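Local coordinates for mitochondrial RNA-binding protein 2 (Trypanosoma brucei, PDB 2GIA) that forms a complex with mitochondrial RNA-binding protein 1 that binds guide RNA and probably acts as an RNA matchmaker in mitochondrial RNA editing, at residues P43-V49 against L61-R67; F105-L109 against T126-N130; F137-S143 against F162-F168. All coordinates share one frame; numbering follows the deposited sequence.

Interactions 1 and 3 are antiparallel strand pairings in two different four-stranded sheets, while interaction 2 packs a short helix on the second of those sheets. The pairs 43-49/61-67 and 137-143/162-168 are partly buried backbone ladders with mainly apolar side chains on the inner face, where interaction 3 adds a W164-S143 bond; on the other face lie a salt bridge, beside A45 and L65, in interaction 1 and a Thr-Glu bond in interaction 3. Interaction 2 is a buried, apolar contact, with P129 at its partly exposed margin. V48 and L62 of interaction 1 pack on V166 and F168 of interaction 3, joining the sheets, and F127 of interaction 2 meets F137 on the neighbouring strand.

Interaction 1: P43-V49 against L61-R67; sequences PPAFDVV and LLRVLHR
OD1 of D47 is gripped twice: NE of R63 reaches it at 2.9 Å in a salt bridge, and a water donates a hydrogen bond to it at 2.8 Å. NE approaches on the syn side of the carboxylate but 27° out of its plane; the bond is bent, and the two flat groups are turned 53° against each other. D47 and R63 face each other in a non-hydrogen-bonded pair, and their side chains run side by side from the same face of the sheet. A kink at chi3 (69°) carries the guanidinium of R63 along the hairpin toward A45, where NH2 passes 3.9 Å from its CB. That same NH2 donates to the water on D47 and to a second water, which in turn bonds to O of P43, so the arginine links D47 with the start of the segment at P43.

Between the strands, F46 and V64 form a hydrogen-bonded pair, with V64 N to F46 O at 3.0 Å and almost straight. V48 and L62 form the next, and V48 N to L62 O, at 2.7 Å, is the shorter of its two bonds. Beyond A45, H66 N still reaches O of P44. On the opposite face from the salt bridge, the F46 ring leans along V64, whose CB lies 3.5 Å from CE2; CG2 makes an off-centre CH-pi contact with the ring.

This hairpin forms one edge of the first sheet within the chain, strand 60-67 being paired on its other side with 70-78. Helix 170-187 packs on the face bearing F46 and V64, with F179 edge-to-face to F46, while V48 and L62 meet strand 160-168 of the second sheet. The backbone of A45 hydrogen-bonds to the chain of mitochondrial RNA-binding protein 1.

Interaction 2: F105-L109 against T126-N130; sequences FLAVL and TFTPN
F127 is the hub of this contact: its ring reaches in from strand 123-129 and is met by F105, V108 and L109, all from the last turn and a half of helix 101-109. CG of F127 stands anti to the backbone N (chi1 -176°), which carries the ring off the strand toward the helix. F105 comes over one face of it, CD1 lying 3.7 Å above the plane and displaced toward the rim. The two rings are inclined at 40° with centroids 5.1 Å apart, a slanted pairing in which CE1 of F105 also presses on CB of F127 at 3.5 Å.

V108 comes second in buried area. Its CB bond points at the strand, and CG1 fits beside CD2 and CE2 of F127, 3.7 Å from the former, then touches CD of P129 at 4.0 Å. The valine thus bridges the aromatic ring and the proline that follows it two residues on. At the far end of the ring, CD2 of L109 meets the edge, 3.8 Å from both CE2 and CZ, with the leucine side chain roughly perpendicular to that of F127.

V116 and V118 of strand 116-119 and F137 of strand 137-145, which flank 123-129 on its two sides, extend this apolar cluster together with L176 and L180 of helix 170-187. No hydrogen bond crosses between 105-109 and 126-130; between these two segments the grip is apolar. The fit of F127 among three helix residues probably sets how they lie together, and the exclusion of water from a buried site probably supplies most of the stabilisation.

Interaction 3: F137-S143 against F162-F168; sequences FTLKCTS and FEWTVEF
W164 and C141 make the tight side of this strand pairing. CB of C141 sits over one face of the indole, 3.5 Å above its plane, while SG lies obliquely beside the five-membered ring in a sulfur-aromatic contact. The ring's turn is fixed at its edge: NE1 donates a nearly straight hydrogen bond, 3.1 Å long, to OG of S143, which lies in the indole plane. W164 can reach back over its partner strand because CG is tucked between the backbone N and the carbonyl carbon (chi1 53°). At the other end of the indole CD2 of L139 touches CZ3 at 3.7 Å, and CB of L139 comes to the edge of the F168 ring, 3.9 Å from CE2.

The other face is more open and more polar. OG1 of T138 donates to the syn lone pair of E167 OE1 at 2.5 Å; a bend at chi2 (-55°) brings the carboxylate over to the threonine, and N130 adds a weak hydrogen bond to the same oxygen. Apolar touches here are few: T138 and T165 meet through their CG2 methyls, and T142 and E163 lie side by side. The long chain of K140 merely brushes T165. OG1 of T142 is bonded to O of N124 on the neighbouring strand.

Eight backbone hydrogen bonds join F137, L139, C141 and S143 to F168, V166, W164 and F162, an unbroken antiparallel ladder. It closes the second four-stranded sheet, with 160-168 outermost in this chain, and the W164 face turns inward to meet L62, V93 and V95 of the first. Two such antiparallel sheets with a long helix packed on them fit the PC4-like fold to which this RNA-binding family is assigned.

Interaction 1: P43-V49 against L61-R67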
loop_
_atom_site.group_PDB
_atom_site.type_symbol
_atom_site.label_atom_id
_atom_site.label_comp_id
_atom_site.label_asym_id
_atom_site.label_seq_id
_atom_site.Cartn_x
_atom_site.Cartn_y
_atom_site.Cartn_z
ATOM N N PRO D 43 -1.107 -17.846 11.679
ATOM C CA PRO D 43 -0.802 -16.421 11.799
ATOM C C PRO D 43 -0.062 -15.855 10.577
ATOM O O PRO D 43 0.781 -16.526 9.979
ATOM C CB PRO D 43 0.113 -16.372 13.018
ATOM C CG PRO D 43 -0.380 -17.546 13.869
ATOM C CD PRO D 43 -0.575 -18.606 12.834
ATOM N N PRO D 44 -0.387 -14.612 10.191
ATOM C CA PRO D 44 0.327 -14.017 9.049
ATOM C C PRO D 44 1.800 -14.007 9.507
ATOM O O PRO D 44 2.083 -13.723 10.678
ATOM C CB PRO D 44 -0.242 -12.603 8.990
ATOM C CG PRO D 44 -1.678 -12.831 9.373
ATOM C CD PRO D 44 -1.577 -13.828 10.563
ATOM N N ALA D 45 2.746 -14.261 8.614
ATOM C CA ALA D 45 4.151 -14.338 9.067
ATOM C C ALA D 45 5.137 -14.378 7.912
ATOM O O ALA D 45 4.771 -14.541 6.754
ATOM C CB ALA D 45 4.331 -15.671 9.862
ATOM N N PHE D 46 6.402 -14.211 8.233
ATOM C CA PHE D 46 7.450 -14.446 7.229
ATOM C C PHE D 46 8.626 -15.048 8.005
ATOM O O PHE D 46 8.700 -14.901 9.216
ATOM C CB PHE D 46 7.894 -13.206 6.443
ATOM C CG PHE D 46 8.601 -12.158 7.253
ATOM C CD1 PHE D 46 9.996 -12.061 7.217
ATOM C CD2 PHE D 46 7.868 -11.232 8.022
ATOM C CE1 PHE D 46 10.671 -11.062 7.934
ATOM C CE2 PHE D 46 8.546 -10.217 8.745
ATOM C CZ PHE D 46 9.945 -10.141 8.697
ATOM N N ASP D 47 9.532 -15.739 7.318
ATOM C CA ASP D 47 10.667 -16.365 8.008
ATOM C C ASP D 47 11.959 -15.681 7.651
ATOM O O ASP D 47 12.131 -15.278 6.479
ATOM C CB ASP D 47 10.783 -17.825 7.576
ATOM C CG ASP D 47 9.506 -18.577 7.733
ATOM O OD1 ASP D 47 8.858 -18.424 8.786
ATOM O OD2 ASP D 47 9.140 -19.340 6.804
ATOM N N VAL D 48 12.873 -15.553 8.618
ATOM C CA VAL D 48 14.189 -14.972 8.349
ATOM C C VAL D 48 15.057 -16.224 8.569
ATOM O O VAL D 48 15.256 -16.672 9.697
ATOM C CB VAL D 48 14.565 -13.846 9.340
ATOM C CG1 VAL D 48 16.065 -13.411 9.121
ATOM C CG2 VAL D 48 13.665 -12.606 9.093
ATOM N N VAL D 49 15.543 -16.793 7.467
ATOM C CA VAL D 49 16.275 -18.049 7.503
ATOM C C VAL D 49 17.783 -17.885 7.396
ATOM O O VAL D 49 18.290 -17.321 6.429
ATOM C CB VAL D 49 15.758 -18.963 6.374
ATOM C CG1 VAL D 49 16.266 -20.392 6.567
ATOM C CG2 VAL D 49 14.225 -18.932 6.327
ATOM N N LEU D 61 16.763 -19.680 12.835
ATOM C CA LEU D 61 15.569 -19.271 12.119
ATOM C C LEU D 61 14.759 -18.337 13.015
ATOM O O LEU D 61 14.551 -18.621 14.215
ATOM C CB LEU D 61 14.706 -20.490 11.767
ATOM C CG LEU D 61 13.245 -20.239 11.356
ATOM C CD1 LEU D 61 13.155 -19.573 9.961
ATOM C CD2 LEU D 61 12.518 -21.572 11.342
ATOM N N LEU D 62 14.331 -17.210 12.448
ATOM C CA LEU D 62 13.467 -16.301 13.186
ATOM C C LEU D 62 12.191 -16.248 12.377
ATOM O O LEU D 62 12.229 -15.958 11.163
ATOM C CB LEU D 62 14.054 -14.888 13.287
ATOM C CG LEU D 62 13.168 -13.899 14.078
ATOM C CD1 LEU D 62 13.185 -14.240 15.571
ATOM C CD2 LEU D 62 13.683 -12.493 13.894
ATOM N N ARG D 63 11.071 -16.596 13.011
ATOM C CA ARG D 63 9.806 -16.506 12.321
ATOM C C ARG D 63 9.176 -15.278 12.964
ATOM O O ARG D 63 9.248 -15.097 14.201
ATOM C CB ARG D 63 8.961 -17.752 12.541
ATOM C CG ARG D 63 9.591 -19.044 11.944
ATOM C CD ARG D 63 8.558 -20.180 11.867
ATOM N NE ARG D 63 7.540 -19.872 10.861
ATOM C CZ ARG D 63 6.235 -19.716 11.090
ATOM N NH1 ARG D 63 5.730 -19.840 12.314
ATOM N NH2 ARG D 63 5.421 -19.436 10.078
ATOM N N VAL D 64 8.627 -14.399 12.126
ATOM C CA VAL D 64 7.988 -13.166 12.604
ATOM C C VAL D 64 6.522 -13.319 12.320
ATOM O O VAL D 64 6.125 -13.505 11.172
ATOM C CB VAL D 64 8.503 -11.895 11.865
ATOM C CG1 VAL D 64 7.783 -10.657 12.385
ATOM C CG2 VAL D 64 10.009 -11.758 12.053
ATOM N N LEU D 65 5.691 -13.250 13.353
ATOM C CA LEU D 65 4.269 -13.431 13.088
ATOM C C LEU D 65 3.381 -12.446 13.749
ATOM O O LEU D 65 3.812 -11.673 14.603
ATOM C CB LEU D 65 3.827 -14.841 13.479
ATOM C CG LEU D 65 4.306 -15.464 14.789
ATOM C CD1 LEU D 65 3.138 -16.056 15.525
ATOM C CD2 LEU D 65 5.302 -16.550 14.501
ATOM N N HIS D 66 2.123 -12.462 13.344
ATOM C CA HIS D 66 1.168 -11.546 13.914
ATOM C C HIS D 66 0.036 -12.354 14.522
ATOM O O HIS D 66 -0.656 -13.103 13.833
ATOM C CB HIS D 66 0.646 -10.591 12.855
ATOM C CG HIS D 66 -0.169 -9.480 13.428
ATOM N ND1 HIS D 66 -1.536 -9.421 13.296
ATOM C CD2 HIS D 66 0.189 -8.403 14.170
ATOM C CE1 HIS D 66 -1.991 -8.356 13.935
ATOM N NE2 HIS D 66 -0.962 -7.719 14.472
ATOM N N ARG D 67 -0.174 -12.208 15.827
ATOM C CA ARG D 67 -1.209 -13.021 16.472
ATOM C C ARG D 67 -1.852 -12.272 17.614
ATOM O O ARG D 67 -1.152 -11.734 18.466
ATOM C CB ARG D 67 -0.562 -14.329 16.976
ATOM C CG ARG D 67 -1.567 -15.349 17.585
ATOM C CD ARG D 67 -0.864 -16.672 17.916
ATOM N NE ARG D 67 0.233 -16.411 18.833
ATOM C CZ ARG D 67 1.407 -17.026 18.803
ATOM N NH1 ARG D 67 1.660 -17.961 17.897
ATOM N NH2 ARG D 67 2.338 -16.679 19.674
HETATM O O HOH W 1 2.408 -18.743 10.400
HETATM O O HOH W 2 6.440 -17.682 7.591
#

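Interaction 2: F105-L109 against T126-N130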
loop_
_atom_site.group_PDB
_atom_site.type_symbol
_atom_site.label_atom_id
_atom_site.label_comp_id
_atom_site.label_asym_id
_atom_site.label_seq_id
_atom_site.Cartn_x
_atom_site.Cartn_y
_atom_site.Cartn_z
ATOM N N PHE D 105 9.398 0.289 15.860
ATOM C CA PHE D 105 10.242 -0.487 14.953
ATOM C C PHE D 105 10.174 0.172 13.575
ATOM O O PHE D 105 11.196 0.313 12.909
ATOM C CB PHE D 105 9.746 -1.926 14.860
ATOM C CG PHE D 105 10.375 -2.847 15.905
ATOM C CD1 PHE D 105 11.428 -3.685 15.558
ATOM C CD2 PHE D 105 9.925 -2.834 17.216
ATOM C CE1 PHE D 105 12.035 -4.522 16.540
ATOM C CE2 PHE D 105 10.517 -3.662 18.207
ATOM C CZ PHE D 105 11.564 -4.493 17.858
ATOM N N LEU D 106 8.971 0.577 13.143
ATOM C CA LEU D 106 8.841 1.217 11.831
ATOM C C LEU D 106 9.701 2.467 11.795
ATOM O O LEU D 106 10.345 2.778 10.772
ATOM C CB LEU D 106 7.343 1.561 11.517
ATOM C CG LEU D 106 6.564 0.292 11.090
ATOM C CD1 LEU D 106 5.048 0.600 11.093
ATOM C CD2 LEU D 106 7.007 -0.184 9.681
ATOM N N ALA D 107 9.721 3.210 12.910
ATOM C CA ALA D 107 10.505 4.438 12.917
ATOM C C ALA D 107 11.990 4.159 12.642
ATOM O O ALA D 107 12.659 4.972 12.002
ATOM C CB ALA D 107 10.322 5.203 14.246
ATOM N N VAL D 108 12.493 3.012 13.102
ATOM C CA VAL D 108 13.891 2.667 12.859
ATOM C C VAL D 108 14.067 2.249 11.388
ATOM O O VAL D 108 14.964 2.745 10.703
ATOM C CB VAL D 108 14.375 1.531 13.819
ATOM C CG1 VAL D 108 15.796 1.032 13.409
ATOM C CG2 VAL D 108 14.390 2.061 15.289
ATOM N N LEU D 109 13.186 1.380 10.893
ATOM C CA LEU D 109 13.254 0.919 9.503
ATOM C C LEU D 109 13.137 2.083 8.514
ATOM O O LEU D 109 13.748 2.068 7.458
ATOM C CB LEU D 109 12.108 -0.096 9.232
ATOM C CG LEU D 109 12.260 -1.404 10.033
ATOM C CD1 LEU D 109 10.961 -2.225 10.138
ATOM C CD2 LEU D 109 13.313 -2.230 9.332
ATOM N N THR D 126 17.264 -4.692 21.584
ATOM C CA THR D 126 17.383 -3.453 20.805
ATOM C C THR D 126 17.307 -3.794 19.308
ATOM O O THR D 126 17.677 -4.913 18.887
ATOM C CB THR D 126 18.749 -2.681 21.025
ATOM O OG1 THR D 126 19.826 -3.408 20.419
ATOM C CG2 THR D 126 19.002 -2.461 22.520
ATOM N N PHE D 127 16.837 -2.830 18.509
ATOM C CA PHE D 127 16.749 -2.998 17.062
ATOM C C PHE D 127 17.341 -1.695 16.555
ATOM O O PHE D 127 16.821 -0.630 16.830
ATOM C CB PHE D 127 15.271 -3.148 16.601
ATOM C CG PHE D 127 15.127 -3.411 15.135
ATOM C CD1 PHE D 127 15.363 -4.690 14.622
ATOM C CD2 PHE D 127 14.795 -2.381 14.256
ATOM C CE1 PHE D 127 15.277 -4.958 13.239
ATOM C CE2 PHE D 127 14.707 -2.623 12.887
ATOM C CZ PHE D 127 14.948 -3.923 12.371
ATOM N N THR D 128 18.404 -1.803 15.773
ATOM C CA THR D 128 19.108 -0.643 15.296
ATOM C C THR D 128 19.618 -0.868 13.892
ATOM O O THR D 128 19.686 -2.014 13.419
ATOM C CB THR D 128 20.340 -0.428 16.211
ATOM O OG1 THR D 128 21.148 -1.608 16.145
ATOM C CG2 THR D 128 19.913 -0.275 17.674
ATOM N N PRO D 129 19.993 0.217 13.198
ATOM C CA PRO D 129 20.523 0.082 11.839
ATOM C C PRO D 129 21.916 -0.546 11.969
ATOM O O PRO D 129 22.601 -0.372 12.984
ATOM C CB PRO D 129 20.651 1.518 11.330
ATOM C CG PRO D 129 19.876 2.343 12.273
ATOM C CD PRO D 129 19.735 1.618 13.560
ATOM N N ASN D 130 22.332 -1.285 10.957
ATOM C CA ASN D 130 23.658 -1.883 10.987
ATOM C C ASN D 130 24.556 -0.989 10.128
ATOM O O ASN D 130 24.316 -0.813 8.939
ATOM C CB ASN D 130 23.641 -3.303 10.421
ATOM C CG ASN D 130 25.018 -3.941 10.445
ATOM O OD1 ASN D 130 26.028 -3.231 10.504
ATOM N ND2 ASN D 130 25.071 -5.273 10.394
#

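Interaction 3: F137-S143 against F162-F168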
loop_
_atom_site.group_PDB
_atom_site.type_symbol
_atom_site.label_atom_id
_atom_site.label_comp_id
_atom_site.label_asym_id
_atom_site.label_seq_id
_atom_site.Cartn_x
_atom_site.Cartn_y
_atom_site.Cartn_z
ATOM N N PHE D 137 19.689 -3.907 9.206
ATOM C CA PHE D 137 19.411 -3.695 10.607
ATOM C C PHE D 137 19.796 -4.898 11.432
ATOM O O PHE D 137 20.007 -5.983 10.891
ATOM C CB PHE D 137 17.918 -3.413 10.777
ATOM C CG PHE D 137 17.466 -2.177 10.058
ATOM C CD1 PHE D 137 17.404 -0.953 10.720
ATOM C CD2 PHE D 137 17.192 -2.213 8.694
ATOM C CE1 PHE D 137 17.077 0.225 10.023
ATOM C CE2 PHE D 137 16.864 -1.043 7.993
ATOM C CZ PHE D 137 16.807 0.172 8.656
ATOM N N THR D 138 19.860 -4.684 12.750
ATOM C CA THR D 138 20.233 -5.743 13.673
ATOM C C THR D 138 19.326 -5.870 14.893
ATOM O O THR D 138 19.084 -4.890 15.570
ATOM C CB THR D 138 21.679 -5.517 14.219
ATOM O OG1 THR D 138 22.600 -5.522 13.122
ATOM C CG2 THR D 138 22.043 -6.650 15.202
ATOM N N LEU D 139 18.827 -7.080 15.146
ATOM C CA LEU D 139 18.014 -7.365 16.328
ATOM C C LEU D 139 18.991 -8.097 17.307
ATOM O O LEU D 139 19.561 -9.138 16.948
ATOM C CB LEU D 139 16.844 -8.315 15.990
ATOM C CG LEU D 139 15.977 -8.782 17.186
ATOM C CD1 LEU D 139 15.382 -7.594 17.869
ATOM C CD2 LEU D 139 14.860 -9.745 16.761
ATOM N N LYS D 140 19.213 -7.512 18.484
ATOM C CA LYS D 140 20.106 -8.072 19.537
ATOM C C LYS D 140 19.230 -8.225 20.766
ATOM O O LYS D 140 18.574 -7.266 21.188
ATOM C CB LYS D 140 21.231 -7.103 19.905
ATOM C CG LYS D 140 22.041 -6.557 18.754
ATOM C CD LYS D 140 22.793 -5.300 19.206
ATOM C CE LYS D 140 23.518 -4.577 18.070
ATOM N NZ LYS D 140 24.143 -3.330 18.614
ATOM N N CYS D 141 19.237 -9.410 21.366
ATOM C CA CYS D 141 18.384 -9.648 22.506
ATOM C C CYS D 141 19.036 -10.548 23.549
ATOM O O CYS D 141 19.803 -11.450 23.216
ATOM C CB CYS D 141 17.097 -10.315 22.016
ATOM S SG CYS D 141 15.842 -10.655 23.298
ATOM N N THR D 142 18.728 -10.287 24.809
ATOM C CA THR D 142 19.219 -11.129 25.891
ATOM C C THR D 142 17.941 -11.582 26.562
ATOM O O THR D 142 17.246 -10.772 27.155
ATOM C CB THR D 142 20.058 -10.344 26.913
ATOM O OG1 THR D 142 19.374 -9.143 27.279
ATOM C CG2 THR D 142 21.387 -9.995 26.343
ATOM N N SER D 143 17.597 -12.855 26.427
ATOM C CA SER D 143 16.378 -13.373 27.060
ATOM C C SER D 143 16.695 -13.985 28.427
ATOM O O SER D 143 17.838 -14.391 28.685
ATOM C CB SER D 143 15.719 -14.456 26.191
ATOM O OG SER D 143 15.265 -13.929 24.952
ATOM N N PHE D 162 19.580 -16.404 27.814
ATOM C CA PHE D 162 19.961 -16.787 26.455
ATOM C C PHE D 162 20.109 -15.540 25.569
ATOM O O PHE D 162 19.147 -14.789 25.378
ATOM C CB PHE D 162 18.922 -17.748 25.844
ATOM C CG PHE D 162 19.218 -18.127 24.415
ATOM C CD1 PHE D 162 20.450 -18.681 24.069
ATOM C CD2 PHE D 162 18.282 -17.898 23.409
ATOM C CE1 PHE D 162 20.747 -19.000 22.738
ATOM C CE2 PHE D 162 18.569 -18.213 22.076
ATOM C CZ PHE D 162 19.804 -18.765 21.739
ATOM N N GLU D 163 21.316 -15.330 25.047
ATOM C CA GLU D 163 21.612 -14.191 24.193
ATOM C C GLU D 163 21.573 -14.576 22.717
ATOM O O GLU D 163 22.142 -15.590 22.315
ATOM C CB GLU D 163 22.987 -13.636 24.533
ATOM C CG GLU D 163 23.017 -12.787 25.793
ATOM C CD GLU D 163 24.425 -12.310 26.130
ATOM O OE1 GLU D 163 25.211 -12.065 25.185
ATOM O OE2 GLU D 163 24.750 -12.172 27.329
ATOM N N TRP D 164 20.906 -13.766 21.904
ATOM C CA TRP D 164 20.815 -14.082 20.482
ATOM C C TRP D 164 20.734 -12.810 19.647
ATOM O O TRP D 164 20.312 -11.769 20.146
ATOM C CB TRP D 164 19.602 -14.975 20.227
ATOM C CG TRP D 164 18.291 -14.430 20.765
ATOM C CD1 TRP D 164 17.842 -14.461 22.067
ATOM C CD2 TRP D 164 17.222 -13.866 19.987
ATOM N NE1 TRP D 164 16.556 -13.960 22.136
ATOM C CE2 TRP D 164 16.158 -13.584 20.881
ATOM C CE3 TRP D 164 17.069 -13.566 18.626
ATOM C CZ2 TRP D 164 14.944 -13.028 20.441
ATOM C CZ3 TRP D 164 15.864 -13.018 18.193
ATOM C CH2 TRP D 164 14.820 -12.748 19.101
ATOM N N THR D 165 21.149 -12.910 18.387
ATOM C CA THR D 165 21.167 -11.774 17.451
ATOM C C THR D 165 20.660 -12.235 16.094
ATOM O O THR D 165 21.008 -13.337 15.652
ATOM C CB THR D 165 22.619 -11.247 17.197
ATOM O OG1 THR D 165 23.205 -10.810 18.424
ATOM C CG2 THR D 165 22.612 -10.057 16.250
ATOM N N VAL D 166 19.859 -11.397 15.427
ATOM C CA VAL D 166 19.379 -11.732 14.086
ATOM C C VAL D 166 19.670 -10.524 13.199
ATOM O O VAL D 166 19.214 -9.421 13.487
ATOM C CB VAL D 166 17.858 -12.043 14.055
ATOM C CG1 VAL D 166 17.396 -12.280 12.604
ATOM C CG2 VAL D 166 17.567 -13.301 14.874
ATOM N N GLU D 167 20.462 -10.737 12.154
ATOM C CA GLU D 167 20.813 -9.694 11.209
ATOM C C GLU D 167 19.729 -9.673 10.114
ATOM O O GLU D 167 19.263 -10.723 9.662
ATOM C CB GLU D 167 22.164 -9.997 10.523
ATOM C CG GLU D 167 23.407 -10.001 11.441
ATOM C CD GLU D 167 23.571 -8.710 12.218
ATOM O OE1 GLU D 167 23.028 -7.656 11.804
ATOM O OE2 GLU D 167 24.254 -8.739 13.254
ATOM N N PHE D 168 19.342 -8.484 9.694
ATOM C CA PHE D 168 18.360 -8.341 8.635
ATOM C C PHE D 168 19.074 -7.667 7.470
ATOM O O PHE D 168 19.459 -6.502 7.602
ATOM C CB PHE D 168 17.209 -7.429 9.089
ATOM C CG PHE D 168 16.254 -8.081 10.050
ATOM C CD1 PHE D 168 14.975 -8.473 9.626
ATOM C CD2 PHE D 168 16.634 -8.315 11.377
ATOM C CE1 PHE D 168 14.091 -9.091 10.523
ATOM C CE2 PHE D 168 15.765 -8.936 12.287
ATOM C CZ PHE D 168 14.491 -9.323 11.868
HETATM O O HOH W 3 22.183 -6.786 9.221
#